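Local atomic coordinates of protein of unknown function DUF574 (Streptomyces avermitilis, PDB entry 3GIW), a protein that is probably an S-adenosylmethionine-dependent methyltransferase of the Rossmann-like class, with a site that binds S-adenosyl-L-homocysteine, although its substrate is not known. Residues S106-Y110 with E151-D157; M66-A71 with P93-A99; I27-I31 with G45-S49; L141-L147 with I182-L186. One frame throughout, in Å; residues are numbered along the deposited sequence.

Contact 1: residues S106-Y110 with E151-D157; sequences SRVVY and ELRDTLD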
loop_
_atom_site.group_PDB
_atom_site.type_symbol
_atom_site.label_atom_id
_atom_site.label_comp_id
_atom_site.label_asym_id
_atom_site.label_seq_id
_atom_site.Cartn_x
_atom_site.Cartn_y
_atom_site.Cartn_z
ATOM N N SER A 106 -3.466 11.161 -16.350
ATOM C CA SER A 106 -3.694 10.719 -14.962
ATOM C C SER A 106 -2.899 11.557 -13.937
ATOM O O SER A 106 -1.793 12.055 -14.209
ATOM C CB SER A 106 -3.424 9.210 -14.760
ATOM O OG SER A 106 -4.170 8.385 -15.654
ATOM N N ARG A 107 -3.504 11.692 -12.760
ATOM C CA ARG A 107 -2.989 12.506 -11.656
ATOM C C ARG A 107 -2.814 11.627 -10.408
ATOM O O ARG A 107 -3.700 10.819 -10.110
ATOM C CB ARG A 107 -3.983 13.620 -11.327
ATOM C CG ARG A 107 -4.343 14.517 -12.497
ATOM C CD ARG A 107 -5.615 15.289 -12.209
ATOM N NE ARG A 107 -5.785 16.406 -13.155
ATOM C CZ ARG A 107 -6.848 17.209 -13.212
ATOM N NH1 ARG A 107 -7.874 17.053 -12.382
ATOM N NH2 ARG A 107 -6.882 18.185 -14.107
ATOM N N VAL A 108 -1.695 11.786 -9.692
ATOM C CA VAL A 108 -1.405 10.956 -8.514
ATOM C C VAL A 108 -0.803 11.818 -7.421
ATOM O O VAL A 108 0.114 12.616 -7.671
ATOM C CB VAL A 108 -0.415 9.802 -8.846
ATOM C CG1 VAL A 108 -0.149 8.960 -7.622
ATOM C CG2 VAL A 108 -0.946 8.979 -10.023
ATOM N N VAL A 109 -1.357 11.692 -6.223
ATOM C CA VAL A 109 -0.745 12.271 -5.023
ATOM C C VAL A 109 -0.224 11.096 -4.178
ATOM O O VAL A 109 -0.988 10.213 -3.797
ATOM C CB VAL A 109 -1.708 13.127 -4.190
ATOM C CG1 VAL A 109 -1.096 13.598 -2.859
ATOM C CG2 VAL A 109 -2.189 14.315 -5.000
ATOM N N TYR A 110 1.068 11.152 -3.834
ATOM C CA TYR A 110 1.715 10.189 -2.972
ATOM C C TYR A 110 1.920 10.760 -1.565
ATOM O O TYR A 110 2.213 11.970 -1.403
ATOM C CB TYR A 110 3.067 9.919 -3.547
ATOM C CG TYR A 110 3.141 9.212 -4.875
ATOM C CD1 TYR A 110 2.927 7.857 -4.964
ATOM C CD2 TYR A 110 3.527 9.880 -6.032
ATOM C CE1 TYR A 110 3.136 7.150 -6.155
ATOM C CE2 TYR A 110 3.710 9.197 -7.257
ATOM C CZ TYR A 110 3.520 7.806 -7.318
ATOM O OH TYR A 110 3.726 7.077 -8.474
ATOM N N GLU A 151 -0.597 20.669 -2.030
ATOM C CA GLU A 151 -0.063 19.814 -3.083
ATOM C C GLU A 151 -1.142 18.905 -3.631
ATOM O O GLU A 151 -1.187 18.627 -4.830
ATOM C CB GLU A 151 1.090 18.944 -2.555
ATOM C CG GLU A 151 2.323 19.733 -2.138
ATOM C CD GLU A 151 2.340 20.131 -0.653
ATOM O OE1 GLU A 151 1.302 20.085 0.049
ATOM O OE2 GLU A 151 3.433 20.501 -0.183
ATOM N N LEU A 152 -2.017 18.463 -2.739
ATOM C CA LEU A 152 -3.123 17.590 -3.101
ATOM C C LEU A 152 -4.206 18.361 -3.820
ATOM O O LEU A 152 -4.656 17.937 -4.886
ATOM C CB LEU A 152 -3.721 16.933 -1.869
ATOM C CG LEU A 152 -4.821 15.919 -2.150
ATOM C CD1 LEU A 152 -4.775 14.848 -1.065
ATOM C CD2 LEU A 152 -6.168 16.595 -2.171
ATOM N N ARG A 153 -4.576 19.516 -3.268
ATOM C CA ARG A 153 -5.665 20.317 -3.861
ATOM C C ARG A 153 -5.304 20.952 -5.187
ATOM O O ARG A 153 -6.206 21.263 -5.959
ATOM C CB ARG A 153 -6.145 21.394 -2.896
ATOM C CG ARG A 153 -6.890 20.846 -1.735
ATOM C CD ARG A 153 -8.177 20.184 -2.193
ATOM N NE ARG A 153 -8.882 19.610 -1.066
ATOM C CZ ARG A 153 -10.162 19.817 -0.756
ATOM N NH1 ARG A 153 -10.969 20.558 -1.518
ATOM N NH2 ARG A 153 -10.651 19.216 0.317
ATOM N N ASP A 154 -4.010 21.164 -5.429
ATOM C CA ASP A 154 -3.517 21.584 -6.742
ATOM C C ASP A 154 -3.348 20.476 -7.738
ATOM O O ASP A 154 -3.063 20.748 -8.914
ATOM C CB ASP A 154 -2.187 22.338 -6.627
ATOM C CG ASP A 154 -2.344 23.703 -5.990
ATOM O OD1 ASP A 154 -3.483 24.219 -5.947
ATOM O OD2 ASP A 154 -1.311 24.244 -5.530
ATOM N N THR A 155 -3.492 19.229 -7.279
ATOM C CA THR A 155 -3.243 18.095 -8.132
ATOM C C THR A 155 -4.545 17.376 -8.484
ATOM O O THR A 155 -4.806 17.145 -9.651
ATOM C CB THR A 155 -2.205 17.138 -7.480
ATOM O OG1 THR A 155 -0.996 17.890 -7.233
ATOM C CG2 THR A 155 -1.864 15.954 -8.394
ATOM N N LEU A 156 -5.339 17.014 -7.474
ATOM C CA LEU A 156 -6.582 16.280 -7.645
ATOM C C LEU A 156 -7.807 17.199 -7.623
ATOM O O LEU A 156 -7.832 18.223 -6.927
ATOM C CB LEU A 156 -6.742 15.236 -6.555
ATOM C CG LEU A 156 -5.589 14.246 -6.375
ATOM C CD1 LEU A 156 -5.929 13.244 -5.253
ATOM C CD2 LEU A 156 -5.222 13.579 -7.711
ATOM N N ASP A 157 -8.828 16.801 -8.380
ATOM C CA ASP A 157 -10.147 17.412 -8.366
ATOM C C ASP A 157 -11.062 16.492 -7.590
ATOM O O ASP A 157 -11.472 15.428 -8.081
ATOM C CB ASP A 157 -10.612 17.567 -9.811
ATOM C CG ASP A 157 -12.001 18.133 -9.942
ATOM O OD1 ASP A 157 -12.753 18.211 -8.951
ATOM O OD2 ASP A 157 -12.361 18.517 -11.098
HETATM O O HOH W 1 -10.649 18.248 -13.267
#
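Val109 lays its CG2 methyl over the turn at Thr155 and Leu156. The methyl is 3.7 Å from Leu156 CG and 3.8 Å from Thr155 CB, and Leu152 CG borders it more loosely. Val109 has CG1 anti to the backbone N (chi1 174°), which puts CG2 anti to the carbonyl carbon, where it meets Thr155 and Leu156. Thr155 divides its branches. Its CG2 faces the strand, near Val109 CG2 and Val108 O. Its hydroxyl turns back, and Thr155 OG1 gives a short hydrogen bond of 2.5 Å to Glu151 O, almost in line with the C=O. With an alanine in place of Thr155, Glu151 O would probably be left without this donor and a gap would open beside Val109. Leu152 O accepts from the amides of both Thr155 and Leu156.

Arg107, given in one of two conformers, runs extended past the turn. Its CB meets Leu156 CD2 at 3.8 Å. Its CD lies 3.3 Å from Thr155 O, a buried oxygen with no hydrogen-bond partner. One water joins Arg107 NH1 to Asp157 OD2. Asp157 also bonds Thr159 and forms a salt bridge with Arg160.

The contact belongs to the Rossmann-like methyltransferase fold. It places helix 150-153 and the residues that follow against strand 107-112, while Val108 on the other face meets Leu95 and His96 of helix 95-102. No direct hydrogen bond joins the two segments. Apolar contact therefore provides most of the cohesion. The opposite charges of Arg107 and Asp157 do not touch, and probably attract each other only moderately, through the water.

Contact 2: residues M66-A71 with P93-A99; sequences MNRAVA and PNLHEIA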
loop_
_atom_site.group_PDB
_atom_site.type_symbol
_atom_site.label_atom_id
_atom_site.label_comp_id
_atom_site.label_asym_id
_atom_site.label_seq_id
_atom_site.Cartn_x
_atom_site.Cartn_y
_atom_site.Cartn_z
HETATM N N MSE A 66 -0.197 -4.712 -6.320
HETATM C CA MSE A 66 -0.414 -3.278 -6.549
HETATM C C MSE A 66 -0.438 -3.003 -8.046
HETATM O O MSE A 66 -1.290 -2.275 -8.535
HETATM C CB MSE A 66 0.687 -2.429 -5.883
HETATM C CG MSE A 66 0.514 -0.918 -6.111
HETATM SE SE MSE A 66 1.310 -0.198 -7.758
HETATM C CE MSE A 66 3.056 0.141 -7.120
ATOM N N ASN A 67 0.524 -3.565 -8.765
ATOM C CA ASN A 67 0.615 -3.344 -10.197
ATOM C C ASN A 67 -0.689 -3.777 -10.896
ATOM O O ASN A 67 -1.225 -3.043 -11.733
ATOM C CB ASN A 67 1.795 -4.099 -10.835
ATOM C CG ASN A 67 3.172 -3.632 -10.366
ATOM O OD1 ASN A 67 3.339 -2.617 -9.712
ATOM N ND2 ASN A 67 4.175 -4.378 -10.777
ATOM N N ARG A 68 -1.217 -4.959 -10.581
ATOM C CA ARG A 68 -2.433 -5.449 -11.216
ATOM C C ARG A 68 -3.661 -4.624 -10.781
ATOM O O ARG A 68 -4.532 -4.349 -11.610
ATOM C CB ARG A 68 -2.646 -6.939 -10.924
ATOM C CG ARG A 68 -1.529 -7.807 -11.412
ATOM C CD ARG A 68 -1.900 -9.267 -11.462
ATOM N NE ARG A 68 -2.428 -9.836 -10.225
ATOM C CZ ARG A 68 -1.704 -10.121 -9.145
ATOM N NH1 ARG A 68 -0.398 -9.910 -9.118
ATOM N NH2 ARG A 68 -2.299 -10.582 -8.048
ATOM N N ALA A 69 -3.733 -4.224 -9.515
ATOM C CA ALA A 69 -4.865 -3.438 -9.023
ATOM C C ALA A 69 -4.910 -2.053 -9.684
ATOM O O ALA A 69 -5.990 -1.601 -10.116
ATOM C CB ALA A 69 -4.864 -3.349 -7.514
ATOM N N VAL A 70 -3.755 -1.387 -9.781
ATOM C CA VAL A 70 -3.712 -0.059 -10.394
ATOM C C VAL A 70 -4.013 -0.148 -11.888
ATOM O O VAL A 70 -4.782 0.690 -12.423
ATOM C CB VAL A 70 -2.364 0.633 -10.109
ATOM C CG1 VAL A 70 -2.201 1.930 -10.929
ATOM C CG2 VAL A 70 -2.242 0.930 -8.588
ATOM N N ALA A 71 -3.476 -1.160 -12.572
ATOM C CA ALA A 71 -3.812 -1.370 -13.980
ATOM C C ALA A 71 -5.330 -1.599 -14.195
ATOM O O ALA A 71 -5.933 -0.987 -15.079
ATOM C CB ALA A 71 -3.003 -2.537 -14.533
ATOM N N PRO A 93 7.889 -0.367 -11.702
ATOM C CA PRO A 93 7.163 0.862 -12.002
ATOM C C PRO A 93 6.410 1.418 -10.800
ATOM O O PRO A 93 5.792 0.675 -10.027
ATOM C CB PRO A 93 6.181 0.413 -13.086
ATOM C CG PRO A 93 5.875 -0.968 -12.713
ATOM C CD PRO A 93 7.149 -1.548 -12.180
ATOM N N ASN A 94 6.444 2.732 -10.660
ATOM C CA ASN A 94 5.663 3.369 -9.605
ATOM C C ASN A 94 4.215 3.474 -10.064
ATOM O O ASN A 94 3.908 3.351 -11.264
ATOM C CB ASN A 94 6.204 4.758 -9.295
ATOM C CG ASN A 94 7.507 4.718 -8.544
ATOM O OD1 ASN A 94 7.547 4.267 -7.403
ATOM N ND2 ASN A 94 8.574 5.204 -9.178
ATOM N N LEU A 95 3.339 3.693 -9.092
ATOM C CA LEU A 95 1.898 3.760 -9.336
ATOM C C LEU A 95 1.591 4.707 -10.501
ATOM O O LEU A 95 0.834 4.360 -11.424
ATOM C CB LEU A 95 1.179 4.215 -8.055
ATOM C CG LEU A 95 -0.338 4.063 -8.063
ATOM C CD1 LEU A 95 -0.902 3.908 -6.664
ATOM C CD2 LEU A 95 -0.973 5.205 -8.737
ATOM N N HIS A 96 2.143 5.920 -10.475
ATOM C CA HIS A 96 1.842 6.876 -11.556
ATOM C C HIS A 96 2.326 6.469 -12.940
ATOM O O HIS A 96 1.759 6.909 -13.949
ATOM C CB HIS A 96 2.298 8.327 -11.224
ATOM C CG HIS A 96 3.738 8.607 -11.483
ATOM N ND1 HIS A 96 4.730 8.262 -10.587
ATOM C CD2 HIS A 96 4.349 9.229 -12.521
ATOM C CE1 HIS A 96 5.900 8.654 -11.081
ATOM N NE2 HIS A 96 5.697 9.229 -12.254
ATOM N N GLU A 97 3.399 5.695 -12.978
ATOM C CA GLU A 97 3.964 5.253 -14.254
ATOM C C GLU A 97 3.000 4.250 -14.893
ATOM O O GLU A 97 2.785 4.280 -16.115
ATOM C CB GLU A 97 5.371 4.686 -14.025
ATOM C CG GLU A 97 6.330 5.771 -13.558
ATOM C CD GLU A 97 7.619 5.254 -12.904
ATOM O OE1 GLU A 97 7.839 4.059 -12.775
ATOM O OE2 GLU A 97 8.423 6.105 -12.477
ATOM N N ILE A 98 2.384 3.406 -14.070
ATOM C CA ILE A 98 1.365 2.465 -14.563
ATOM C C ILE A 98 0.136 3.244 -15.059
ATOM O O ILE A 98 -0.333 3.036 -16.188
ATOM C CB ILE A 98 0.977 1.441 -13.487
ATOM C CG1 ILE A 98 2.154 0.526 -13.173
ATOM C CG2 ILE A 98 -0.252 0.609 -13.939
ATOM C CD1 ILE A 98 1.934 -0.267 -11.893
ATOM N N ALA A 99 -0.379 4.155 -14.228
ATOM C CA ALA A 99 -1.588 4.912 -14.577
ATOM C C ALA A 99 -1.355 5.758 -15.823
ATOM O O ALA A 99 -2.184 5.802 -16.728
ATOM C CB ALA A 99 -2.009 5.798 -13.405
HETATM O O HOH W 2 6.011 -1.702 -8.868
#
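Ile98 enters a hole formed by Met66, Asn67, Val70 and Ala71, a knobs-into-holes contact. Its CB lies 4.1 Å from Val70 CG1. With CG1 anti to the carbonyl carbon (chi1 -67°), Ile98 CG2 falls anti to the backbone N. It reaches the same Val70 methyl at 3.8 Å and sits near Ala71 N. The other branch ends at CD1, 3.5 Å from Asn67 OD1 and, in the one of two conformers given, 4.2 Å from SE of selenomethionine Met66. Ile98 and Asn67 cross at about a right angle.

Val70 also turns CG2 to Leu95 CG, 3.7 Å away. Cut back to an alanine, Val70 would no longer fill the space between Leu95 and Ile98, and both would probably shift. At the end of the contact a water donates to both Asn67 OD1 and Pro93 O, 2.9 Å from the former. Pro93 O has a further, weak bond from Arg63, which binds S-adenosyl-L-homocysteine.

The axes of segments 66-71 and 95-99 cross at -41° with a closest approach of 9.4 Å. Their helices lie side by side on one face of the Rossmann-like sheet. Leu95 touches strands 81-85, 107-112 and 163-167, and Met66, in the conformer given, touches Ile167.

Contact 3: residues I27-I31 with G45-S49; sequences IYDYI and GDAMS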
loop_
_atom_site.group_PDB
_atom_site.type_symbol
_atom_site.label_atom_id
_atom_site.label_comp_id
_atom_site.label_asym_id
_atom_site.label_seq_id
_atom_site.Cartn_x
_atom_site.Cartn_y
_atom_site.Cartn_z
ATOM N N ILE A 27 12.913 -1.871 5.306
ATOM C CA ILE A 27 12.961 -3.344 5.345
ATOM C C ILE A 27 12.326 -3.926 4.081
ATOM O O ILE A 27 12.873 -4.848 3.457
ATOM C CB ILE A 27 12.206 -3.891 6.601
ATOM C CG1 ILE A 27 12.940 -3.502 7.892
ATOM C CG2 ILE A 27 12.017 -5.417 6.510
ATOM C CD1 ILE A 27 12.110 -3.680 9.171
ATOM N N TYR A 28 11.167 -3.393 3.705
ATOM C CA TYR A 28 10.462 -3.891 2.515
ATOM C C TYR A 28 11.379 -3.733 1.284
ATOM O O TYR A 28 11.568 -4.676 0.475
ATOM C CB TYR A 28 9.163 -3.114 2.362
ATOM C CG TYR A 28 8.276 -3.483 1.207
ATOM C CD1 TYR A 28 8.382 -2.837 -0.006
ATOM C CD2 TYR A 28 7.255 -4.418 1.351
ATOM C CE1 TYR A 28 7.529 -3.152 -1.056
ATOM C CE2 TYR A 28 6.390 -4.706 0.322
ATOM C CZ TYR A 28 6.525 -4.073 -0.874
ATOM O OH TYR A 28 5.622 -4.392 -1.881
ATOM N N ASP A 29 11.981 -2.548 1.133
ATOM C CA ASP A 29 12.856 -2.333 0.001
ATOM C C ASP A 29 14.060 -3.284 -0.004
ATOM O O ASP A 29 14.409 -3.822 -1.054
ATOM C CB ASP A 29 13.325 -0.871 -0.061
ATOM C CG ASP A 29 13.816 -0.463 -1.431
ATOM O OD1 ASP A 29 13.048 -0.581 -2.396
ATOM O OD2 ASP A 29 14.961 0.000 -1.526
ATOM N N TYR A 30 14.687 -3.471 1.151
ATOM C CA TYR A 30 15.791 -4.435 1.300
ATOM C C TYR A 30 15.348 -5.809 0.793
ATOM O O TYR A 30 16.004 -6.422 -0.065
ATOM C CB TYR A 30 16.255 -4.511 2.753
ATOM C CG TYR A 30 17.156 -5.690 3.003
ATOM C CD1 TYR A 30 18.407 -5.761 2.412
ATOM C CD2 TYR A 30 16.747 -6.747 3.801
ATOM C CE1 TYR A 30 19.230 -6.834 2.623
ATOM C CE2 TYR A 30 17.550 -7.831 4.034
ATOM C CZ TYR A 30 18.811 -7.875 3.439
ATOM O OH TYR A 30 19.652 -8.972 3.633
ATOM N N ILE A 31 14.215 -6.288 1.300
ATOM C CA ILE A 31 13.759 -7.640 0.965
ATOM C C ILE A 31 13.412 -7.805 -0.521
ATOM O O ILE A 31 13.693 -8.862 -1.058
ATOM C CB ILE A 31 12.586 -8.041 1.890
ATOM C CG1 ILE A 31 13.032 -8.181 3.347
ATOM C CG2 ILE A 31 11.809 -9.298 1.358
ATOM C CD1 ILE A 31 13.997 -9.353 3.682
ATOM N N GLY A 45 15.358 -7.479 8.448
ATOM C CA GLY A 45 14.862 -8.337 7.374
ATOM C C GLY A 45 15.443 -9.738 7.428
ATOM O O GLY A 45 14.738 -10.715 7.176
ATOM N N ASP A 46 16.742 -9.828 7.715
ATOM C CA ASP A 46 17.409 -11.134 7.816
ATOM C C ASP A 46 16.861 -11.951 9.002
ATOM O O ASP A 46 16.627 -13.152 8.858
ATOM C CB ASP A 46 18.925 -10.967 7.904
ATOM C CG ASP A 46 19.553 -10.533 6.601
ATOM O OD1 ASP A 46 18.894 -10.555 5.551
ATOM O OD2 ASP A 46 20.766 -10.201 6.632
ATOM N N ALA A 47 16.630 -11.319 10.143
ATOM C CA ALA A 47 16.022 -12.004 11.300
ATOM C C ALA A 47 14.619 -12.494 10.952
ATOM O O ALA A 47 14.206 -13.590 11.344
ATOM C CB ALA A 47 15.977 -11.081 12.538
HETATM N N MSE A 48 13.853 -11.675 10.233
HETATM C CA MSE A 48 12.487 -12.056 9.889
HETATM C C MSE A 48 12.418 -13.186 8.875
HETATM O O MSE A 48 11.580 -14.099 8.987
HETATM C CB MSE A 48 11.756 -10.849 9.361
HETATM C CG MSE A 48 11.584 -9.780 10.402
HETATM SE SE MSE A 48 11.046 -8.068 9.611
HETATM C CE MSE A 48 10.881 -7.122 11.288
ATOM N N SER A 49 13.303 -13.150 7.874
ATOM C CA SER A 49 13.387 -14.237 6.888
ATOM C C SER A 49 13.826 -15.575 7.531
ATOM O O SER A 49 13.445 -16.632 7.034
ATOM C CB SER A 49 14.328 -13.879 5.732
ATOM O OG SER A 49 13.806 -12.810 4.964
#
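Ile27, Tyr30 and Ile31 of helix 24-31 pack on helix 39-51 in a crossed helix pair. The segment axes cross at -69° and come within 10.6 Å. The pair belongs to the N-terminal helical part of this Rossmann-like methyltransferase, beside the cofactor site. Tyr28, on the same helix, binds S-adenosyl-L-homocysteine. In the conformer given, its hydroxyl bonds Asn62, another residue of that site.

The apolar contact joins Ile27 and Met48. Ile27 CG2 lies 4.2 Å from Met48 SE, a selenomethionine, and their side chains cross at about a right angle. The same methyl rests near Gly45 CA. Tyr217 of helix 207-219 touches both Ile27 and Met48.

Ile31 sets a methyl against polar atoms. It bends its chain (chi2 -68°), which carries CD1 to Ser49 OG at 3.7 Å and Gly45 O at 3.8 Å.

Close approach of backbone to side chains is centred on Gly45, where the edge of the Tyr30 ring meets CA. A CB on Gly45 would probably clash with Tyr30 CD2 and lie tight against Ile31 CD1.

The polar contact is a single hydrogen bond. CG of Tyr30 is anti to the backbone N, and the ring edge and hydroxyl reach Asp46. The far oxygen of that carboxylate, Asp46 OD2, forms a salt bridge with Lys42. The other oxygen, Asp46 OD1, lies in the ring plane at its edge and accepts from Tyr30 OH at 2.6 Å, on the syn side and 23° out of the carboxylate plane.

Contact 4: residues L141-L147 with I182-L186; sequences LDPASIL and IVRRL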
loop_
_atom_site.group_PDB
_atom_site.type_symbol
_atom_site.label_atom_id
_atom_site.label_comp_id
_atom_site.label_asym_id
_atom_site.label_seq_id
_atom_site.Cartn_x
_atom_site.Cartn_y
_atom_site.Cartn_z
ATOM N N LEU A 141 -2.902 9.316 10.424
ATOM C CA LEU A 141 -3.631 9.626 11.663
ATOM C C LEU A 141 -4.264 11.030 11.689
ATOM O O LEU A 141 -5.133 11.310 12.523
ATOM C CB LEU A 141 -2.707 9.435 12.866
ATOM C CG LEU A 141 -2.218 7.996 13.040
ATOM C CD1 LEU A 141 -1.254 7.846 14.197
ATOM C CD2 LEU A 141 -3.401 7.056 13.213
ATOM N N ASP A 142 -3.831 11.911 10.786
ATOM C CA ASP A 142 -4.407 13.230 10.637
ATOM C C ASP A 142 -4.885 13.390 9.200
ATOM O O ASP A 142 -4.230 14.023 8.384
ATOM C CB ASP A 142 -3.364 14.295 10.989
ATOM C CG ASP A 142 -3.923 15.717 10.971
ATOM O OD1 ASP A 142 -5.131 15.932 10.697
ATOM O OD2 ASP A 142 -3.122 16.636 11.220
ATOM N N PRO A 143 -6.022 12.767 8.868
ATOM C CA PRO A 143 -6.569 12.988 7.519
ATOM C C PRO A 143 -6.646 14.433 6.972
ATOM O O PRO A 143 -6.487 14.606 5.759
ATOM C CB PRO A 143 -7.956 12.327 7.596
ATOM C CG PRO A 143 -7.803 11.248 8.677
ATOM C CD PRO A 143 -6.804 11.781 9.652
ATOM N N ALA A 144 -6.906 15.457 7.804
ATOM C CA ALA A 144 -6.950 16.859 7.321
ATOM C C ALA A 144 -5.633 17.361 6.728
ATOM O O ALA A 144 -5.619 18.088 5.711
ATOM C CB ALA A 144 -7.401 17.822 8.443
ATOM N N SER A 145 -4.530 16.981 7.360
ATOM C CA SER A 145 -3.191 17.291 6.839
ATOM C C SER A 145 -2.954 16.752 5.413
ATOM O O SER A 145 -2.124 17.289 4.680
ATOM C CB SER A 145 -2.102 16.745 7.783
ATOM O OG SER A 145 -2.031 15.338 7.779
ATOM N N ILE A 146 -3.654 15.671 5.057
ATOM C CA ILE A 146 -3.603 15.111 3.736
ATOM C C ILE A 146 -4.617 15.821 2.864
ATOM O O ILE A 146 -4.268 16.366 1.840
ATOM C CB ILE A 146 -3.846 13.570 3.776
ATOM C CG1 ILE A 146 -2.736 12.898 4.620
ATOM C CG2 ILE A 146 -3.951 13.009 2.385
ATOM C CD1 ILE A 146 -2.892 11.408 4.904
ATOM N N LEU A 147 -5.889 15.815 3.285
ATOM C CA LEU A 147 -6.992 16.262 2.411
ATOM C C LEU A 147 -6.962 17.778 2.098
ATOM O O LEU A 147 -7.382 18.207 1.013
ATOM C CB LEU A 147 -8.346 15.862 3.026
ATOM C CG LEU A 147 -8.588 14.357 3.216
ATOM C CD1 LEU A 147 -9.835 14.057 4.063
ATOM C CD2 LEU A 147 -8.669 13.730 1.867
ATOM N N ILE A 182 -10.130 5.775 10.173
ATOM C CA ILE A 182 -9.190 6.640 9.457
ATOM C C ILE A 182 -9.353 6.422 7.955
ATOM O O ILE A 182 -9.478 7.393 7.179
ATOM C CB ILE A 182 -7.752 6.300 9.813
ATOM C CG1 ILE A 182 -7.498 6.713 11.254
ATOM C CG2 ILE A 182 -6.731 6.971 8.822
ATOM C CD1 ILE A 182 -6.162 6.225 11.748
ATOM N N VAL A 183 -9.366 5.171 7.515
ATOM C CA VAL A 183 -9.524 4.908 6.093
ATOM C C VAL A 183 -10.846 5.483 5.570
ATOM O O VAL A 183 -10.867 6.141 4.497
ATOM C CB VAL A 183 -9.396 3.406 5.801
ATOM C CG1 VAL A 183 -9.917 3.101 4.389
ATOM C CG2 VAL A 183 -7.971 2.958 5.999
ATOM N N ARG A 184 -11.930 5.265 6.300
ATOM C CA ARG A 184 -13.223 5.716 5.831
ATOM C C ARG A 184 -13.325 7.249 5.905
ATOM O O ARG A 184 -14.061 7.843 5.125
ATOM C CB ARG A 184 -14.345 4.925 6.511
ATOM C CG ARG A 184 -14.186 3.397 6.130
ATOM C CD ARG A 184 -14.295 3.125 4.592
ATOM N NE ARG A 184 -15.676 3.439 4.196
ATOM C CZ ARG A 184 -16.656 2.557 4.078
ATOM N NH1 ARG A 184 -16.416 1.272 4.217
ATOM N NH2 ARG A 184 -17.886 2.977 3.773
ATOM N N ARG A 185 -12.602 7.905 6.801
ATOM C CA ARG A 185 -12.538 9.374 6.817
ATOM C C ARG A 185 -11.839 9.932 5.569
ATOM O O ARG A 185 -12.255 10.947 5.017
ATOM C CB ARG A 185 -11.822 9.862 8.072
ATOM C CG ARG A 185 -11.662 11.352 8.203
ATOM C CD ARG A 185 -13.033 12.090 8.183
ATOM N NE ARG A 185 -12.840 13.538 8.154
ATOM C CZ ARG A 185 -12.733 14.270 7.045
ATOM N NH1 ARG A 185 -12.846 13.713 5.864
ATOM N NH2 ARG A 185 -12.536 15.594 7.122
ATOM N N LEU A 186 -10.797 9.261 5.105
ATOM C CA LEU A 186 -10.171 9.628 3.836
ATOM C C LEU A 186 -11.054 9.405 2.617
ATOM O O LEU A 186 -10.940 10.144 1.618
ATOM C CB LEU A 186 -8.836 8.881 3.636
ATOM C CG LEU A 186 -7.749 9.248 4.644
ATOM C CD1 LEU A 186 -6.612 8.202 4.656
ATOM C CD2 LEU A 186 -7.222 10.640 4.349
#
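The carbonyl oxygen just ahead of Pro143, Asp142 O, is gripped twice by Ser145. Ser145 OG donates to it at 2.6 Å, in the carbonyl plane, and Ser145 N adds a weak bond. This holds the chain next to Pro143, which faces Arg185 and Leu186. Pro143 CB lies 3.7 Å from Leu186 CD2 and 3.9 Å from Arg185 CG. Leu186 CD2 is the common meeting point. It also approaches Leu147 CG at 4.1 Å, with Ile146 CD1 a little farther off. The backbone oxygen Leu186 O is buried here without a partner.

In the Rossmann-like fold, helix 143-147 follows strand 132-137, and helix 179-187 connects strand 163-167 to strand 195-201, its neighbour in the sheet. The two helices run nearly side by side, with their segment axes at -28°. Asp139 and Met140, which bind S-adenosyl-L-homocysteine, directly precede Leu141, and Asp139 OD1 accepts from Leu141 N.

Leu141 points its CB away, yet its CD2 end returns toward Ile182 CD1. The modelled 3.2 Å between these methyls is tighter than normal, so its exact value is doubtful. Ile182 CG2 also lies near Pro143 CG.

On the more exposed side, Arg185 starts with CG anti to the backbone N (chi1 179°) and then bends at chi2. NH1 of its guanidinium lies 3.5 Å from Leu147 CD1, in an oblique approach.

From the N terminus, contact 3 closes first and pairs helices 24-31 and 39-51 beside the cofactor site. Contact 2 follows in series. It closes a loop through strand 81-85 and brings helix 55-75 to helix 95-102. Contacts 1 and 4 then cross, because 141-147 lies between the segments of contact 1 and 151-157 lies between those of contact 4. Together they fasten the strand 132-137 to 163-167 connection to strand 107-112 and to helix 179-187. They meet where Arg153 NE probably bonds Leu147 O. Contacts 1 and 2 meet where Tyr110 OH probably bonds His96 ND1. Contact 3 touches none of the others.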